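Local coordinates for peridinin-chlorophyll A protein (Amphidinium carterae, PDB 2C9E), which probably serves as a water-soluble light-harvesting antenna, capturing blue-green sunlight with its bound peridinin and chlorophyll a, at residues I29-A34 / Y206-S211; T57-L62 / G156-V161; G175-A180 / T320-S325. All coordinates share one frame; numbering follows the deposited sequence.

Interaction 1: I29-A34 / Y206-S211; sequences IAKYIA and YIETAS. With PID (peridinin), chain D.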
loop_
_atom_site.group_PDB
_atom_site.type_symbol
_atom_site.label_atom_id
_atom_site.label_comp_id
_atom_site.label_asym_id
_atom_site.label_seq_id
_atom_site.Cartn_x
_atom_site.Cartn_y
_atom_site.Cartn_z
ATOM N N ILE A 29 10.509 -2.799 11.130
ATOM C CA ILE A 29 9.451 -2.874 10.129
ATOM C C ILE A 29 10.045 -2.847 8.719
ATOM O O ILE A 29 9.699 -3.682 7.893
ATOM C CB ILE A 29 8.472 -1.705 10.295
ATOM C CG1 ILE A 29 7.718 -1.883 11.597
ATOM C CG2 ILE A 29 7.484 -1.628 9.156
ATOM C CD1 ILE A 29 6.494 -2.724 11.455
ATOM N N ALA A 30 10.956 -1.907 8.452
ATOM C CA ALA A 30 11.570 -1.793 7.126
ATOM C C ALA A 30 12.195 -3.133 6.739
ATOM O O ALA A 30 12.070 -3.590 5.608
ATOM C CB ALA A 30 12.643 -0.668 7.123
ATOM N N LYS A 31 12.882 -3.750 7.691
ATOM C CA LYS A 31 13.571 -5.023 7.427
ATOM C C LYS A 31 12.582 -6.163 7.345
ATOM O O LYS A 31 12.791 -7.093 6.550
ATOM C CB LYS A 31 14.625 -5.338 8.513
ATOM C CG LYS A 31 15.670 -4.255 8.594
ATOM C CD LYS A 31 16.597 -4.393 9.786
ATOM C CE LYS A 31 17.741 -3.419 9.651
ATOM N NZ LYS A 31 18.805 -3.842 10.580
ATOM N N TYR A 32 11.515 -6.118 8.145
ATOM C CA TYR A 32 10.536 -7.194 8.024
ATOM C C TYR A 32 9.861 -7.174 6.633
ATOM O O TYR A 32 9.745 -8.208 6.007
ATOM C CB TYR A 32 9.468 -7.083 9.098
ATOM C CG TYR A 32 8.266 -7.918 8.815
ATOM C CD1 TYR A 32 8.237 -9.268 9.180
ATOM C CD2 TYR A 32 7.160 -7.385 8.125
ATOM C CE1 TYR A 32 7.143 -10.081 8.862
ATOM C CE2 TYR A 32 6.043 -8.204 7.788
ATOM C CZ TYR A 32 6.039 -9.551 8.164
ATOM O OH TYR A 32 4.948 -10.378 7.880
ATOM N N ILE A 33 9.427 -6.006 6.152
ATOM C CA ILE A 33 8.772 -5.948 4.836
ATOM C C ILE A 33 9.732 -6.400 3.732
ATOM O O ILE A 33 9.362 -7.194 2.867
ATOM C CB ILE A 33 8.250 -4.553 4.505
ATOM C CG1 ILE A 33 7.247 -4.111 5.559
ATOM C CG2 ILE A 33 7.617 -4.567 3.121
ATOM C CD1 ILE A 33 6.866 -2.653 5.523
ATOM N N ALA A 34 10.973 -5.912 3.806
ATOM C CA ALA A 34 12.028 -6.257 2.871
ATOM C C ALA A 34 12.259 -7.746 2.775
ATOM O O ALA A 34 12.460 -8.252 1.664
ATOM C CB ALA A 34 13.304 -5.608 3.280
ATOM N N TYR A 206 15.584 -1.721 -1.644
ATOM C CA TYR A 206 15.043 -0.352 -1.641
ATOM C C TYR A 206 14.150 -0.134 -0.407
ATOM O O TYR A 206 14.321 0.831 0.359
ATOM C CB TYR A 206 14.237 -0.111 -2.921
ATOM C CG TYR A 206 13.738 1.309 -3.044
ATOM C CD1 TYR A 206 14.596 2.331 -3.410
ATOM C CD2 TYR A 206 12.423 1.649 -2.678
ATOM C CE1 TYR A 206 14.183 3.673 -3.399
ATOM C CE2 TYR A 206 11.988 3.000 -2.673
ATOM C CZ TYR A 206 12.881 3.997 -3.035
ATOM O OH TYR A 206 12.461 5.314 -3.059
ATOM N N ILE A 207 13.214 -1.055 -0.186
ATOM C CA ILE A 207 12.325 -0.960 0.951
ATOM C C ILE A 207 13.096 -0.954 2.280
ATOM O O ILE A 207 12.780 -0.195 3.202
ATOM C CB ILE A 207 11.329 -2.139 0.929
ATOM C CG1 ILE A 207 10.365 -1.978 -0.272
ATOM C CG2 ILE A 207 10.640 -2.277 2.284
ATOM C CD1 ILE A 207 9.444 -3.191 -0.487
ATOM N N GLU A 208 14.109 -1.799 2.386
ATOM C CA GLU A 208 14.917 -1.877 3.605
ATOM C C GLU A 208 15.754 -0.624 3.954
ATOM O O GLU A 208 15.873 -0.207 5.138
ATOM C CB GLU A 208 15.897 -3.037 3.478
ATOM C CG GLU A 208 16.610 -3.338 4.755
ATOM C CD GLU A 208 17.834 -4.228 4.588
ATOM O OE1 GLU A 208 17.870 -5.121 3.693
ATOM O OE2 GLU A 208 18.763 -4.039 5.388
ATOM N N THR A 209 16.319 -0.006 2.923
ATOM C CA THR A 209 17.235 1.104 3.147
ATOM C C THR A 209 16.893 2.470 2.593
ATOM O O THR A 209 17.543 3.431 2.962
ATOM C CB THR A 209 18.606 0.767 2.529
ATOM O OG1 THR A 209 18.420 0.670 1.110
ATOM C CG2 THR A 209 19.177 -0.611 3.031
ATOM N N ALA A 210 15.921 2.577 1.700
ATOM C CA ALA A 210 15.634 3.854 1.064
ATOM C C ALA A 210 15.312 4.999 1.995
ATOM O O ALA A 210 15.941 6.051 1.963
ATOM C CB ALA A 210 14.510 3.689 0.052
ATOM N N SER A 211 14.315 4.808 2.829
ATOM C CA SER A 211 13.919 5.871 3.729
ATOM C C SER A 211 15.034 6.367 4.632
ATOM O O SER A 211 15.234 7.574 4.782
ATOM C CB SER A 211 12.742 5.406 4.596
ATOM O OG SER A 211 12.309 6.410 5.492
HETATM C C1 PID D . 3.797 -8.130 22.881
HETATM C C2 PID D . 3.784 -9.092 24.072
HETATM C C3 PID D . 2.449 -8.951 24.807
HETATM C C4 PID D . 2.327 -7.514 25.328
HETATM C C5 PID D . 2.188 -6.475 24.210
HETATM C C6 PID D . 3.061 -6.788 22.984
HETATM C C7 PID D . 3.493 -5.671 22.261
HETATM C C8 PID D . 3.076 -5.295 20.983
HETATM C C9 PID D . 3.522 -4.163 20.293
HETATM C C10 PID D . 4.441 -3.206 20.724
HETATM C C11 PID D . 3.145 -3.821 19.057
HETATM C C12 PID D . 3.817 -2.730 18.683
HETATM C C13 PID D . 3.827 -2.235 17.376
HETATM C C14 PID D . 4.533 -1.146 16.858
HETATM C C15 PID D . 4.449 -0.874 15.490
HETATM C C16 PID D . 5.167 0.109 14.804
HETATM C C17 PID D . 5.052 0.217 13.416
HETATM C C18 PID D . 5.820 1.082 12.635
HETATM C C19 PID D . 5.718 1.110 11.242
HETATM C C20 PID D . 6.575 1.897 10.467
HETATM C C21 PID D . 6.604 1.979 9.074
HETATM C C22 PID D . 7.582 2.755 8.446
HETATM C C23 PID D . 7.769 2.911 7.157
HETATM C C24 PID D . 8.059 3.033 5.881
HETATM C C25 PID D . 7.481 4.153 4.997
HETATM C C26 PID D . 7.276 3.712 3.542
HETATM C C27 PID D . 8.493 3.001 2.943
HETATM C C28 PID D . 8.768 1.753 3.791
HETATM C C29 PID D . 9.099 2.089 5.251
HETATM C C30 PID D . 9.068 2.379 0.695
HETATM C C31 PID D . 8.678 2.274 -0.779
HETATM C CM1 PID D . 5.032 -8.261 21.988
HETATM C CM2 PID D . 2.557 -5.120 24.821
HETATM C CM3 PID D . 0.720 -6.423 23.778
HETATM C CM4 PID D . 5.430 -0.296 17.763
HETATM C CM5 PID D . 5.536 1.272 8.233
HETATM C CM6 PID D . 6.125 4.637 5.521
HETATM C CM7 PID D . 8.470 5.321 5.028
HETATM C CM8 PID D . 9.193 0.769 6.022
HETATM O O1 PID D . 2.552 -7.896 22.224
HETATM O O2 PID D . 2.438 -9.843 25.923
HETATM O O3 PID D . 4.935 -3.106 21.849
HETATM O O4 PID D . 4.624 -2.310 19.708
HETATM O O5 PID D . 10.368 2.748 5.287
HETATM O O6 PID D . 8.090 2.686 1.595
HETATM O O7 PID D . 10.248 2.256 1.024
#
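Ala34 turns its small CB against Glu208 CB at 3.7 Å, and the axes of 29-34 and 206-211 approach to 7.8 Å at 154°, nearly antiparallel. Most of the other van der Waals contacts gather round Ile207. Its CG2 branch, set anti to its own N, meets both Ala30 O and Ile33 CG2, the latter 3.9 Å from Ile207 CG2, and the two isoleucine side chains cross at about a right angle. Ala30 CB rests 3.8 Å from Glu208 O.

No hydrogen bond spans the segments. Lys31 and Glu208 brush each other with their CG methylenes, whereas Lys31 NZ stays 5.2 Å from Glu208 OE2; the carboxylate makes its salt bridge with Lys205 through OE1.

Contacts with peridinin form the third group. Ile29 lies along the polyene: its CG1 is 3.6 Å from C19 of the pigment, and its CG2 is 3.6 Å from methyl CM5. An alanine here would remove both branches and is likely to leave a gap beside the polyene, setting that part of the pigment free to shift. Ala30 CA touches CM8 on the terminal ring, Ser211 CB approaches O5, and Tyr206 CE2 meets the acetate methyl C31 at the ring edge. Close, nearly antiparallel helix packing thus forms one wall of a pigment pocket, in keeping with the all-helical peridinin-chlorophyll protein fold.

Interaction 2: T57-L62 / G156-V161; sequences TMDPKL and GAKAPV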
loop_
_atom_site.group_PDB
_atom_site.type_symbol
_atom_site.label_atom_id
_atom_site.label_comp_id
_atom_site.label_asym_id
_atom_site.label_seq_id
_atom_site.Cartn_x
_atom_site.Cartn_y
_atom_site.Cartn_z
ATOM N N THR A 57 -13.984 -4.470 1.050
ATOM C CA THR A 57 -15.246 -4.624 1.784
ATOM C C THR A 57 -15.622 -3.321 2.502
ATOM O O THR A 57 -16.730 -3.181 2.994
ATOM C CB THR A 57 -15.183 -5.735 2.867
ATOM O OG1 THR A 57 -14.197 -5.397 3.862
ATOM C CG2 THR A 57 -14.877 -7.100 2.245
ATOM N N MET A 58 -14.688 -2.372 2.538
ATOM C CA MET A 58 -14.870 -1.091 3.218
ATOM C C MET A 58 -15.699 -0.062 2.465
ATOM O O MET A 58 -15.845 -0.124 1.238
ATOM C CB MET A 58 -13.500 -0.487 3.516
ATOM C CG MET A 58 -12.671 -1.322 4.530
ATOM S SD MET A 58 -10.918 -0.783 4.630
ATOM C CE MET A 58 -10.311 -1.816 5.972
ATOM N N ASP A 59 -16.214 0.900 3.216
ATOM C CA ASP A 59 -17.003 1.990 2.680
ATOM C C ASP A 59 -16.031 2.983 2.001
ATOM O O ASP A 59 -15.241 3.659 2.661
ATOM C CB ASP A 59 -17.717 2.639 3.850
ATOM C CG ASP A 59 -18.576 3.812 3.444
ATOM O OD1 ASP A 59 -18.424 4.346 2.331
ATOM O OD2 ASP A 59 -19.410 4.209 4.277
ATOM N N PRO A 60 -16.090 3.100 0.669
ATOM C CA PRO A 60 -15.162 4.031 0.027
ATOM C C PRO A 60 -15.098 5.444 0.639
ATOM O O PRO A 60 -14.025 6.085 0.649
ATOM C CB PRO A 60 -15.633 4.044 -1.441
ATOM C CG PRO A 60 -16.321 2.672 -1.617
ATOM C CD PRO A 60 -17.035 2.500 -0.299
ATOM N N LYS A 61 -16.228 5.954 1.125
ATOM C CA LYS A 61 -16.209 7.303 1.714
ATOM C C LYS A 61 -15.264 7.358 2.911
ATOM O O LYS A 61 -14.527 8.333 3.102
ATOM C CB LYS A 61 -17.624 7.751 2.148
ATOM C CG LYS A 61 -18.586 8.131 0.974
ATOM C CD LYS A 61 -19.805 7.145 0.830
ATOM C CE LYS A 61 -19.472 5.913 -0.066
ATOM N NZ LYS A 61 -20.427 4.770 0.063
ATOM N N LEU A 62 -15.292 6.309 3.723
ATOM C CA LEU A 62 -14.435 6.227 4.904
ATOM C C LEU A 62 -12.965 5.900 4.552
ATOM O O LEU A 62 -12.047 6.277 5.298
ATOM C CB LEU A 62 -15.014 5.201 5.880
ATOM C CG LEU A 62 -16.451 5.585 6.251
ATOM C CD1 LEU A 62 -17.054 4.577 7.180
ATOM C CD2 LEU A 62 -16.445 6.988 6.912
ATOM N N GLY A 156 -19.095 -4.643 6.477
ATOM C CA GLY A 156 -18.906 -4.601 5.036
ATOM C C GLY A 156 -20.127 -4.295 4.185
ATOM O O GLY A 156 -20.104 -4.452 2.962
ATOM N N ALA A 157 -21.193 -3.844 4.825
ATOM C CA ALA A 157 -22.429 -3.560 4.119
ATOM C C ALA A 157 -22.343 -2.446 3.085
ATOM O O ALA A 157 -23.255 -2.266 2.290
ATOM C CB ALA A 157 -23.542 -3.273 5.138
ATOM N N LYS A 158 -21.250 -1.692 3.083
ATOM C CA LYS A 158 -21.117 -0.620 2.109
ATOM C C LYS A 158 -19.973 -0.899 1.161
ATOM O O LYS A 158 -19.372 0.021 0.606
ATOM C CB LYS A 158 -20.908 0.729 2.806
ATOM C CG LYS A 158 -21.905 0.995 3.912
ATOM C CD LYS A 158 -22.592 2.295 3.709
ATOM C CE LYS A 158 -23.459 2.256 2.448
ATOM N NZ LYS A 158 -24.315 3.491 2.234
ATOM N N ALA A 159 -19.655 -2.168 0.982
ATOM C CA ALA A 159 -18.590 -2.533 0.076
ATOM C C ALA A 159 -19.043 -1.993 -1.259
ATOM O O ALA A 159 -20.246 -1.977 -1.554
ATOM C CB ALA A 159 -18.438 -4.074 -0.002
ATOM N N PRO A 160 -18.101 -1.511 -2.082
ATOM C CA PRO A 160 -18.479 -0.979 -3.396
ATOM C C PRO A 160 -18.813 -2.103 -4.388
ATOM O O PRO A 160 -18.331 -3.241 -4.261
ATOM C CB PRO A 160 -17.243 -0.181 -3.810
ATOM C CG PRO A 160 -16.151 -0.944 -3.172
ATOM C CD PRO A 160 -16.682 -1.246 -1.801
ATOM N N VAL A 161 -19.667 -1.775 -5.356
ATOM C CA VAL A 161 -20.053 -2.728 -6.383
ATOM C C VAL A 161 -18.846 -2.791 -7.295
ATOM O O VAL A 161 -18.262 -1.762 -7.633
ATOM C CB VAL A 161 -21.280 -2.231 -7.206
ATOM C CG1 VAL A 161 -21.523 -3.169 -8.374
ATOM C CG2 VAL A 161 -22.532 -2.165 -6.324
HETATM O O HOH W 1 -18.909 -1.381 4.167
#
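Lys158 and Asp59 run alongside each other in the same direction, and the lysine can be followed outward atom by atom. Its CB sits 3.9 Å from Asp59 CB and equally near Asp59 CG. Further out, CG passes Asp59 OD2, and the chain, bent at chi2 (-126°) and chi3 (66°), brings Lys158 CD to 3.8 Å from the same oxygen. At the tip NZ stands 5.4 Å from Asp59 OD2, and no salt bridge forms there. Asp59 is the N-cap of helix 60-77: Lys61 N donates to its OD1 over 3.0 Å from above the carboxylate plane, and Lys61 NZ forms a salt bridge with the same oxygen, its hydrogen bond there weak.

Backbone atoms carry much of the remaining contact. One water donates to Thr57 O and accepts from Lys158 N, while Gly156 CA offers a CA-H...O contact to Thr57 O at 3.3 Å. The proline rings cross obliquely, with Pro60 CG 3.7 Å from Pro160 CB.

The loop 156-161, opening with a type I turn, thus lies over the start of helix 60-77. Pro60 and Pro160 also touch helix 234-251, and Met58 reaches helices 87-102 and 106-111.

Interaction 3: G175-A180 / T320-S325; sequences GPVGRA and TSAVAS. With PID (peridinin), chain J.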
loop_
_atom_site.group_PDB
_atom_site.type_symbol
_atom_site.label_atom_id
_atom_site.label_comp_id
_atom_site.label_asym_id
_atom_site.label_seq_id
_atom_site.Cartn_x
_atom_site.Cartn_y
_atom_site.Cartn_z
ATOM N N GLY A 175 -10.549 2.134 -26.072
ATOM C CA GLY A 175 -10.593 2.517 -27.466
ATOM C C GLY A 175 -9.087 2.551 -27.638
ATOM O O GLY A 175 -8.429 1.512 -27.565
ATOM N N PRO A 176 -8.492 3.725 -27.812
ATOM C CA PRO A 176 -7.035 3.774 -27.971
ATOM C C PRO A 176 -6.339 3.179 -26.724
ATOM O O PRO A 176 -5.363 2.434 -26.827
ATOM C CB PRO A 176 -6.764 5.262 -28.127
ATOM C CG PRO A 176 -8.052 5.762 -28.787
ATOM C CD PRO A 176 -9.100 5.052 -27.974
ATOM N N VAL A 177 -6.863 3.511 -25.551
ATOM C CA VAL A 177 -6.326 3.027 -24.277
ATOM C C VAL A 177 -6.301 1.529 -24.241
ATOM O O VAL A 177 -5.251 0.947 -24.002
ATOM C CB VAL A 177 -7.162 3.519 -23.113
ATOM C CG1 VAL A 177 -6.964 2.628 -21.909
ATOM C CG2 VAL A 177 -6.775 4.940 -22.809
ATOM N N GLY A 178 -7.460 0.913 -24.460
ATOM C CA GLY A 178 -7.534 -0.530 -24.489
ATOM C C GLY A 178 -6.517 -1.148 -25.457
ATOM O O GLY A 178 -5.842 -2.113 -25.109
ATOM N N ARG A 179 -6.370 -0.601 -26.659
ATOM C CA ARG A 179 -5.437 -1.195 -27.593
ATOM C C ARG A 179 -3.983 -1.009 -27.173
ATOM O O ARG A 179 -3.185 -1.956 -27.257
ATOM C CB ARG A 179 -5.644 -0.623 -28.996
ATOM C CG ARG A 179 -6.985 -1.050 -29.649
ATOM C CD ARG A 179 -7.138 -0.528 -31.077
ATOM N NE ARG A 179 -7.404 0.911 -31.137
ATOM C CZ ARG A 179 -8.609 1.464 -30.977
ATOM N NH1 ARG A 179 -9.675 0.698 -30.741
ATOM N NH2 ARG A 179 -8.749 2.787 -31.068
ATOM N N ALA A 180 -3.648 0.208 -26.732
ATOM C CA ALA A 180 -2.297 0.525 -26.313
ATOM C C ALA A 180 -1.903 -0.311 -25.086
ATOM O O ALA A 180 -0.724 -0.690 -24.941
ATOM C CB ALA A 180 -2.173 2.017 -25.997
ATOM N N THR A 320 1.194 5.709 -22.297
ATOM C CA THR A 320 1.163 6.973 -21.572
ATOM C C THR A 320 0.360 8.054 -22.339
ATOM O O THR A 320 -0.454 8.780 -21.744
ATOM C CB THR A 320 2.587 7.449 -21.326
ATOM O OG1 THR A 320 3.134 6.719 -20.213
ATOM C CG2 THR A 320 2.616 8.902 -21.029
ATOM N N SER A 321 0.579 8.144 -23.650
ATOM C CA SER A 321 -0.125 9.098 -24.526
ATOM C C SER A 321 -1.623 8.822 -24.679
ATOM O O SER A 321 -2.437 9.737 -24.641
ATOM C CB SER A 321 0.529 9.092 -25.898
ATOM O OG SER A 321 1.861 9.563 -25.778
ATOM N N ALA A 322 -1.982 7.561 -24.881
ATOM C CA ALA A 322 -3.396 7.178 -25.008
ATOM C C ALA A 322 -4.126 7.573 -23.728
ATOM O O ALA A 322 -5.195 8.172 -23.758
ATOM C CB ALA A 322 -3.509 5.684 -25.234
ATOM N N VAL A 323 -3.524 7.252 -22.592
ATOM C CA VAL A 323 -4.109 7.606 -21.299
ATOM C C VAL A 323 -4.219 9.131 -21.164
ATOM O O VAL A 323 -5.256 9.646 -20.756
ATOM C CB VAL A 323 -3.266 6.997 -20.109
ATOM C CG1 VAL A 323 -3.833 7.455 -18.766
ATOM C CG2 VAL A 323 -3.274 5.448 -20.201
ATOM N N ALA A 324 -3.158 9.856 -21.495
ATOM C CA ALA A 324 -3.229 11.305 -21.406
ATOM C C ALA A 324 -4.405 11.807 -22.253
ATOM O O ALA A 324 -5.031 12.809 -21.903
ATOM C CB ALA A 324 -1.941 11.940 -21.873
ATOM N N SER A 325 -4.689 11.128 -23.370
ATOM C CA SER A 325 -5.828 11.498 -24.212
ATOM C C SER A 325 -7.012 10.672 -23.754
ATOM O O SER A 325 -7.350 9.692 -24.388
ATOM C CB SER A 325 -5.571 11.170 -25.683
ATOM O OG SER A 325 -4.514 11.954 -26.212
HETATM C C1 PID J . 2.660 10.420 -17.853
HETATM C C2 PID J . 2.619 11.838 -18.429
HETATM C C3 PID J . 1.492 12.618 -17.748
HETATM C C4 PID J . 0.180 11.932 -18.138
HETATM C C5 PID J . 0.038 10.569 -17.452
HETATM C C6 PID J . 1.343 9.752 -17.443
HETATM C C7 PID J . 1.185 8.363 -17.416
HETATM C C8 PID J . 1.763 7.474 -16.506
HETATM C C9 PID J . 1.538 6.094 -16.520
HETATM C C10 PID J . 0.726 5.380 -17.398
HETATM C C11 PID J . 2.044 5.209 -15.661
HETATM C C12 PID J . 1.576 3.994 -15.965
HETATM C C13 PID J . 1.851 2.832 -15.243
HETATM C C14 PID J . 1.387 1.544 -15.513
HETATM C C15 PID J . 1.775 0.504 -14.666
HETATM C C16 PID J . 1.399 -0.835 -14.777
HETATM C C17 PID J . 1.862 -1.773 -13.854
HETATM C C18 PID J . 1.494 -3.116 -13.912
HETATM C C19 PID J . 1.919 -4.072 -12.988
HETATM C C20 PID J . 1.469 -5.390 -13.073
HETATM C C21 PID J . 1.791 -6.415 -12.182
HETATM C C22 PID J . 1.231 -7.680 -12.355
HETATM C C23 PID J . 1.454 -8.664 -11.526
HETATM C C24 PID J . 1.662 -9.631 -10.670
HETATM C C25 PID J . 0.739 -9.860 -9.464
HETATM C C26 PID J . 1.581 -10.020 -8.194
HETATM C C27 PID J . 2.689 -11.068 -8.358
HETATM C C28 PID J . 3.610 -10.721 -9.533
HETATM C C29 PID J . 2.847 -10.591 -10.853
HETATM C C30 PID J . 3.141 -11.673 -6.102
HETATM C C31 PID J . 4.059 -11.662 -4.877
HETATM C CM1 PID J . 3.848 9.588 -18.339
HETATM C CM2 PID J . -1.089 9.851 -18.192
HETATM C CM3 PID J . -0.410 10.828 -16.013
HETATM C CM4 PID J . 0.474 1.269 -16.712
HETATM C CM5 PID J . 2.793 -6.207 -11.043
HETATM C CM6 PID J . -0.205 -8.673 -9.250
HETATM C CM7 PID J . -0.096 -11.127 -9.684
HETATM C CM8 PID J . 3.825 -10.141 -11.940
HETATM O O1 PID J . 2.282 10.255 -16.481
HETATM O O2 PID J . 1.473 13.990 -18.150
HETATM O O3 PID J . 0.044 5.860 -18.303
HETATM O O4 PID J . 0.753 4.056 -17.054
HETATM O O5 PID J . 2.315 -11.867 -11.212
HETATM O O6 PID J . 3.557 -11.015 -7.215
HETATM O O7 PID J . 2.062 -12.264 -6.082
#
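Val177 and Ala180 of helix 176-192 pack on Ala322 of helix 306-324 in a near-antiparallel helix pair, in which the start of one helix lies beside the end of the other. The axes of the short segments cross at -162° with a closest approach of 8.6 Å. Ala322 CB points into the interface, 4.0 Å from Ala180 CB, and also meets the turn formed by Pro176 and Val177. Val177 reaches across with one branch: CG2, anti to the carbonyl carbon, lies 3.7 Å from Ala322 O and also borders Val323, whose CG2 is 4.4 Å from it. These are van der Waals contacts, and no hydrogen bond joins the two segments.

The pair is one side of a three-helix packing. Val177 touches Leu269 and Ala272 of helix 261-276, and Val323 touches Ala272 and Ala276 of the same helix, so all three are bound through small and branched aliphatic residues, as suits a fold of helices and loops, without strands, around pigments.

Val323 also faces a peridinin. Its CG1 lies 3.7 Å from methyl CM2 of the pigment, while Val323 CG2, the branch that meets Val177, is 3.8 Å from the lactone carbonyl oxygen O3. Thr320, one turn earlier, approaches the terminal ring through its CG2.

Both helix ends have local features of their own. Gly175 occupies the N-cap position, and the guanidinium of Arg179 folds back with one face over Gly175 O, which lies 3.4 Å above its plane. At the C-terminal end of helix 306-324, Ser325, the first residue to leave the helical conformation, keeps a backbone bond to Ser321 O and adds a weak one from its OG.

Overall arrangement
From the N terminus, the chain first meets interaction 1 on helix 28-39, whose partner on helix 201-213 lies 172 residues later and closes a long loop. Interaction 2 is nested within it, bringing the linker that follows helix 132-152 onto the start of helix 60-77. Interaction 3 opens at 175-180, after interaction 2 has closed and before interaction 1 closes; its second segment, near the C terminus, makes it cross interaction 1. Centres lie about 30 to 35 Å apart, with interactions 1 and 2 on opposite sides of the chain's centre. Interaction 1 links the two homologous parts, and interaction 3 joins the ends of the second.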